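Local coordinates for protein bradyzoite pseudokinase 1 (Toxoplasma gondii, PDB 6M7Z) that is a divergent kinase-fold protein that lacks the glycine-rich loop and regulates membrane ultrastructure of the parasitophorous vacuole, at residues K231-V245 / D270-R284. Numbering follows the deposited sequence.
Sequences KSDVYSLGVAFRNLV and DKLSQKMIEEEPGNR. With EDO (1,2-ethanediol), chain G.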
loop_
_atom_site.group_PDB
_atom_site.type_symbol
_atom_site.label_atom_id
_atom_site.label_comp_id
_atom_site.label_asym_id
_atom_site.label_seq_id
_atom_site.Cartn_x
_atom_site.Cartn_y
_atom_site.Cartn_z
ATOM N N LYS A 231 7.995 -14.117 9.544
ATOM C CA LYS A 231 8.598 -13.502 10.725
ATOM C C LYS A 231 9.397 -12.244 10.351
ATOM O O LYS A 231 9.528 -11.342 11.185
ATOM C CB LYS A 231 9.464 -14.516 11.494
ATOM C CG LYS A 231 8.714 -15.649 12.190
ATOM C CD LYS A 231 7.512 -15.202 13.000
ATOM C CE LYS A 231 6.953 -16.272 13.914
ATOM N NZ LYS A 231 7.956 -16.673 14.924
ATOM N N SER A 232 9.919 -12.164 9.125
ATOM C CA SER A 232 10.639 -10.944 8.721
ATOM C C SER A 232 9.641 -9.795 8.479
ATOM O O SER A 232 9.937 -8.660 8.800
ATOM C CB SER A 232 11.582 -11.167 7.540
ATOM O OG SER A 232 10.928 -11.808 6.446
ATOM N N ASP A 233 8.443 -10.095 7.967
ATOM C CA ASP A 233 7.351 -9.099 7.873
ATOM C C ASP A 233 6.934 -8.650 9.285
ATOM O O ASP A 233 6.667 -7.460 9.486
ATOM C CB ASP A 233 6.159 -9.612 7.062
ATOM C CG ASP A 233 6.266 -9.400 5.550
ATOM O OD1 ASP A 233 7.277 -8.782 5.089
ATOM O OD2 ASP A 233 5.318 -9.836 4.829
ATOM N N VAL A 234 6.912 -9.580 10.257
ATOM C CA VAL A 234 6.578 -9.231 11.653
ATOM C C VAL A 234 7.621 -8.246 12.196
ATOM O O VAL A 234 7.264 -7.273 12.843
ATOM C CB VAL A 234 6.479 -10.477 12.564
ATOM C CG1 VAL A 234 6.510 -10.104 14.046
ATOM C CG2 VAL A 234 5.261 -11.321 12.248
ATOM N N TYR A 235 8.902 -8.535 11.958
ATOM C CA TYR A 235 9.995 -7.656 12.372
ATOM C C TYR A 235 9.762 -6.239 11.807
ATOM O O TYR A 235 9.755 -5.261 12.557
ATOM C CB TYR A 235 11.355 -8.227 11.943
ATOM C CG TYR A 235 12.512 -7.335 12.320
ATOM C CD1 TYR A 235 13.137 -7.448 13.551
ATOM C CD2 TYR A 235 12.952 -6.336 11.462
ATOM C CE1 TYR A 235 14.184 -6.612 13.911
ATOM C CE2 TYR A 235 13.984 -5.488 11.813
ATOM C CZ TYR A 235 14.593 -5.613 13.047
ATOM O OH TYR A 235 15.595 -4.749 13.380
ATOM N N SER A 236 9.550 -6.147 10.490
ATOM C CA SER A 236 9.402 -4.856 9.785
ATOM C C SER A 236 8.208 -4.072 10.332
ATOM O O SER A 236 8.275 -2.866 10.467
ATOM C CB SER A 236 9.246 -5.048 8.288
ATOM O OG SER A 236 10.408 -5.636 7.731
ATOM N N LEU A 237 7.102 -4.765 10.604
ATOM C CA LEU A 237 5.909 -4.111 11.103
ATOM C C LEU A 237 6.169 -3.635 12.541
ATOM O O LEU A 237 5.656 -2.590 12.971
ATOM C CB LEU A 237 4.724 -5.073 11.038
ATOM C CG LEU A 237 3.410 -4.483 11.543
ATOM C CD1 LEU A 237 2.971 -3.323 10.660
ATOM C CD2 LEU A 237 2.332 -5.542 11.598
ATOM N N GLY A 238 6.962 -4.414 13.283
ATOM C CA GLY A 238 7.423 -4.038 14.608
ATOM C C GLY A 238 8.200 -2.736 14.578
ATOM O O GLY A 238 7.928 -1.836 15.375
ATOM N N VAL A 239 9.132 -2.626 13.624
ATOM C CA VAL A 239 9.923 -1.417 13.437
ATOM C C VAL A 239 8.994 -0.245 13.111
ATOM O O VAL A 239 9.218 0.866 13.573
ATOM C CB VAL A 239 11.015 -1.611 12.361
ATOM C CG1 VAL A 239 11.634 -0.289 11.918
ATOM C CG2 VAL A 239 12.075 -2.579 12.829
ATOM N N ALA A 240 7.956 -0.494 12.314
ATOM C CA ALA A 240 7.006 0.558 11.967
ATOM C C ALA A 240 6.236 1.024 13.214
ATOM O O ALA A 240 5.941 2.209 13.364
ATOM C CB ALA A 240 6.087 0.081 10.865
ATOM N N PHE A 241 5.899 0.084 14.094
ATOM C CA PHE A 241 5.203 0.404 15.334
ATOM C C PHE A 241 6.108 1.233 16.245
ATOM O O PHE A 241 5.656 2.209 16.860
ATOM C CB PHE A 241 4.727 -0.861 16.045
ATOM C CG PHE A 241 3.518 -1.526 15.434
ATOM C CD1 PHE A 241 2.669 -0.853 14.581
ATOM C CD2 PHE A 241 3.212 -2.841 15.757
ATOM C CE1 PHE A 241 1.598 -1.499 14.002
ATOM C CE2 PHE A 241 2.118 -3.479 15.195
ATOM C CZ PHE A 241 1.313 -2.799 14.326
ATOM N N ARG A 242 7.387 0.860 16.302
ATOM C CA ARG A 242 8.362 1.610 17.068
ATOM C C ARG A 242 8.430 3.046 16.526
ATOM O O ARG A 242 8.458 4.002 17.302
ATOM C CB ARG A 242 9.720 0.906 17.033
ATOM C CG ARG A 242 10.809 1.619 17.813
ATOM C CD ARG A 242 10.473 1.992 19.255
ATOM N NE ARG A 242 10.110 0.847 20.084
ATOM C CZ ARG A 242 10.975 -0.067 20.544
ATOM N NH1 ARG A 242 12.261 0.021 20.247
ATOM N NH2 ARG A 242 10.531 -1.080 21.270
ATOM N N ASN A 243 8.442 3.179 15.193
ATOM C CA ASN A 243 8.483 4.455 14.503
ATOM C C ASN A 243 7.268 5.279 14.924
ATOM O O ASN A 243 7.384 6.473 15.227
ATOM C CB ASN A 243 8.606 4.234 12.992
ATOM C CG ASN A 243 8.886 5.469 12.164
ATOM O OD1 ASN A 243 8.961 6.581 12.673
ATOM N ND2 ASN A 243 8.980 5.283 10.864
ATOM N N LEU A 244 6.105 4.617 14.965
ATOM C CA LEU A 244 4.835 5.238 15.313
ATOM C C LEU A 244 4.898 5.797 16.750
ATOM O O LEU A 244 4.554 6.967 16.990
ATOM C CB LEU A 244 3.761 4.166 15.134
ATOM C CG LEU A 244 2.295 4.526 15.332
ATOM C CD1 LEU A 244 1.949 5.836 14.692
ATOM C CD2 LEU A 244 1.441 3.418 14.733
ATOM N N VAL A 245 5.378 4.977 17.694
ATOM C CA VAL A 245 5.505 5.374 19.092
ATOM C C VAL A 245 6.485 6.557 19.237
ATOM O O VAL A 245 6.234 7.486 20.007
ATOM C CB VAL A 245 5.931 4.182 19.975
ATOM C CG1 VAL A 245 6.352 4.632 21.362
ATOM C CG2 VAL A 245 4.825 3.156 20.096
ATOM N N ASP A 270 4.326 -0.050 22.511
ATOM C CA ASP A 270 5.783 -0.108 22.677
ATOM C C ASP A 270 6.216 -1.512 23.132
ATOM O O ASP A 270 7.211 -2.042 22.634
ATOM C CB ASP A 270 6.295 0.959 23.648
ATOM C CG ASP A 270 7.600 1.620 23.216
ATOM O OD1 ASP A 270 7.961 1.531 22.013
ATOM O OD2 ASP A 270 8.223 2.271 24.069
ATOM N N LYS A 271 5.459 -2.101 24.065
ATOM C CA LYS A 271 5.735 -3.454 24.592
ATOM C C LYS A 271 5.542 -4.500 23.486
ATOM O O LYS A 271 6.356 -5.422 23.373
ATOM C CB LYS A 271 4.838 -3.784 25.794
ATOM C CG LYS A 271 5.358 -3.224 27.118
ATOM C CD LYS A 271 4.395 -3.184 28.279
ATOM C CE LYS A 271 4.802 -2.110 29.276
ATOM N NZ LYS A 271 3.961 -2.123 30.495
ATOM N N LEU A 272 4.464 -4.354 22.704
ATOM C CA LEU A 272 4.159 -5.264 21.595
ATOM C C LEU A 272 5.273 -5.172 20.536
ATOM O O LEU A 272 5.753 -6.201 20.025
ATOM C CB LEU A 272 2.771 -4.943 21.017
ATOM C CG LEU A 272 2.421 -5.628 19.690
ATOM C CD1 LEU A 272 2.461 -7.145 19.839
ATOM C CD2 LEU A 272 1.067 -5.167 19.144
ATOM N N SER A 273 5.704 -3.945 20.221
ATOM C CA SER A 273 6.711 -3.753 19.185
ATOM C C SER A 273 8.045 -4.377 19.619
ATOM O O SER A 273 8.752 -4.923 18.778
ATOM C CB SER A 273 6.852 -2.311 18.793
ATOM O OG SER A 273 7.585 -1.585 19.757
ATOM N N GLN A 274 8.358 -4.337 20.927
ATOM C CA GLN A 274 9.610 -4.914 21.457
ATOM C C GLN A 274 9.624 -6.441 21.237
ATOM O O GLN A 274 10.678 -7.027 20.972
ATOM C CB GLN A 274 9.808 -4.535 22.928
ATOM C CG GLN A 274 11.241 -4.682 23.434
ATOM C CD GLN A 274 12.260 -3.781 22.763
ATOM O OE1 GLN A 274 12.159 -2.554 22.773
ATOM N NE2 GLN A 274 13.291 -4.390 22.197
ATOM N N LYS A 275 8.455 -7.093 21.327
ATOM C CA LYS A 275 8.352 -8.533 21.051
ATOM C C LYS A 275 8.601 -8.800 19.564
ATOM O O LYS A 275 9.267 -9.790 19.203
ATOM C CB LYS A 275 6.978 -9.077 21.452
ATOM C CG LYS A 275 6.704 -9.085 22.942
ATOM C CD LYS A 275 5.246 -9.393 23.282
ATOM C CE LYS A 275 4.800 -8.854 24.634
ATOM N NZ LYS A 275 3.481 -8.160 24.581
ATOM N N MET A 276 8.058 -7.915 18.709
ATOM C CA MET A 276 8.057 -8.102 17.259
ATOM C C MET A 276 9.466 -7.894 16.682
ATOM O O MET A 276 9.771 -8.479 15.649
ATOM C CB MET A 276 7.056 -7.151 16.596
ATOM C CG MET A 276 5.627 -7.520 16.917
ATOM S SD MET A 276 4.384 -6.283 16.474
ATOM C CE MET A 276 4.311 -6.528 14.698
ATOM N N ILE A 277 10.326 -7.121 17.362
ATOM C CA ILE A 277 11.676 -6.819 16.850
ATOM C C ILE A 277 12.761 -7.644 17.558
ATOM O O ILE A 277 13.948 -7.296 17.482
ATOM C CB ILE A 277 11.987 -5.308 16.936
ATOM C CG1 ILE A 277 12.144 -4.836 18.389
ATOM C CG2 ILE A 277 10.951 -4.507 16.137
ATOM C CD1 ILE A 277 12.364 -3.351 18.557
ATOM N N GLU A 278 12.380 -8.742 18.221
ATOM C CA GLU A 278 13.368 -9.688 18.785
ATOM C C GLU A 278 14.338 -10.121 17.673
ATOM O O GLU A 278 13.919 -10.401 16.541
ATOM C CB GLU A 278 12.655 -10.889 19.404
ATOM C CG GLU A 278 12.070 -10.626 20.786
ATOM C CD GLU A 278 13.091 -10.447 21.915
ATOM O OE1 GLU A 278 14.261 -10.881 21.733
ATOM O OE2 GLU A 278 12.741 -9.810 22.938
ATOM N N GLU A 279 15.634 -10.158 18.005
ATOM C CA GLU A 279 16.712 -10.475 17.063
ATOM C C GLU A 279 16.474 -11.869 16.450
ATOM O O GLU A 279 16.706 -12.064 15.273
ATOM C CB GLU A 279 18.074 -10.369 17.759
ATOM C CG GLU A 279 19.274 -10.456 16.817
ATOM C CD GLU A 279 20.664 -10.505 17.460
ATOM O OE1 GLU A 279 21.613 -11.023 16.800
ATOM O OE2 GLU A 279 20.822 -10.012 18.610
ATOM N N GLU A 280 16.012 -12.829 17.259
ATOM C CA GLU A 280 15.779 -14.201 16.808
ATOM C C GLU A 280 14.365 -14.319 16.237
ATOM O O GLU A 280 13.396 -14.047 16.950
ATOM C CB GLU A 280 15.948 -15.178 17.976
ATOM C CG GLU A 280 17.370 -15.273 18.507
ATOM C CD GLU A 280 18.395 -15.788 17.512
ATOM O OE1 GLU A 280 18.076 -16.738 16.768
ATOM O OE2 GLU A 280 19.508 -15.233 17.477
ATOM N N PRO A 281 14.195 -14.723 14.953
ATOM C CA PRO A 281 12.870 -14.923 14.358
ATOM C C PRO A 281 11.928 -15.805 15.189
ATOM O O PRO A 281 10.737 -15.502 15.277
ATOM C CB PRO A 281 13.157 -15.604 13.002
ATOM C CG PRO A 281 14.548 -15.134 12.646
ATOM C CD PRO A 281 15.270 -14.958 13.975
ATOM N N GLY A 282 12.473 -16.880 15.771
ATOM C CA GLY A 282 11.716 -17.835 16.572
ATOM C C GLY A 282 11.084 -17.208 17.813
ATOM O O GLY A 282 10.075 -17.724 18.311
ATOM N N ASN A 283 11.664 -16.105 18.310
ATOM C CA ASN A 283 11.172 -15.407 19.512
ATOM C C ASN A 283 10.111 -14.349 19.163
ATOM O O ASN A 283 9.541 -13.735 20.070
ATOM C CB ASN A 283 12.317 -14.752 20.289
ATOM C CG ASN A 283 13.203 -15.758 20.991
ATOM O OD1 ASN A 283 14.388 -15.509 21.175
ATOM N ND2 ASN A 283 12.642 -16.885 21.403
ATOM N N ARG A 284 9.846 -14.129 17.871
ATOM C CA ARG A 284 8.844 -13.162 17.466
ATOM C C ARG A 284 7.481 -13.838 17.424
ATOM O O ARG A 284 7.353 -14.925 16.872
ATOM C CB ARG A 284 9.134 -12.587 16.076
ATOM C CG ARG A 284 10.421 -11.792 15.974
ATOM C CD ARG A 284 10.779 -11.518 14.521
ATOM N NE ARG A 284 12.206 -11.273 14.375
ATOM C CZ ARG A 284 12.879 -11.392 13.242
ATOM N NH1 ARG A 284 12.247 -11.672 12.116
ATOM N NH2 ARG A 284 14.192 -11.246 13.250
HETATM C C1 EDO G . 8.017 8.494 9.150
HETATM O O1 EDO G . 7.943 7.414 8.215
HETATM C C2 EDO G . 9.421 8.537 9.726
HETATM O O2 EDO G . 9.383 9.124 11.027
#
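In the helical C-lobe of this kinase fold, Met-276 inserts as a knob among Val-234, Leu-237, Gly-238 and Phe-241, joining helix 230-248, the αF of kinases, to helix 263-276. The short axes run near-antiparallel at 148°, and the CA atoms of Gly-238 and Ser-273 come within 4.6 Å. With no side chain at Gly-238, Met-276 CB approaches its CA and Ile-277 CG2 lies against its carbonyl carbon. The sulfur meets the edge of the Phe-241 ring, Met-276 SD lying 3.7 Å from Phe-241 CD2, a Met-aromatic contact; a bend at chi3 (76°) places CE beside Val-234 O and against Leu-237 CD2.

Past Ile-277, where the chain leaves helical geometry, Arg-284 returns to αF; its Pro-Gly-Asn-Arg sequence is consistent with the conserved arginine position of the kinase C-lobe. Its guanidinium is sandwiched between Pro-281 CA and Tyr-235 CB, on opposite faces. Arg-284 NE donates a nearly straight bond to Glu-278 O (2.9 Å), in the guanidinium plane, which helps set the group's rotation, while NH1 gives a weak link to Lys-231 O in the first turn. Lys-231, bent at chi2 and chi4, brings NZ to both Arg-284 O (2.7 Å) and Pro-281 O (3.0 Å).

Towards the other end, Arg-242 bends at chi2 and chi3. Arg-242 NE meets Asp-270 OD1 on its syn side at 3.0 Å, a salt bridge with planes 80° apart, and Arg-242 NH2 approaches Gln-274 OE1 from above the amide plane at 2.7 Å.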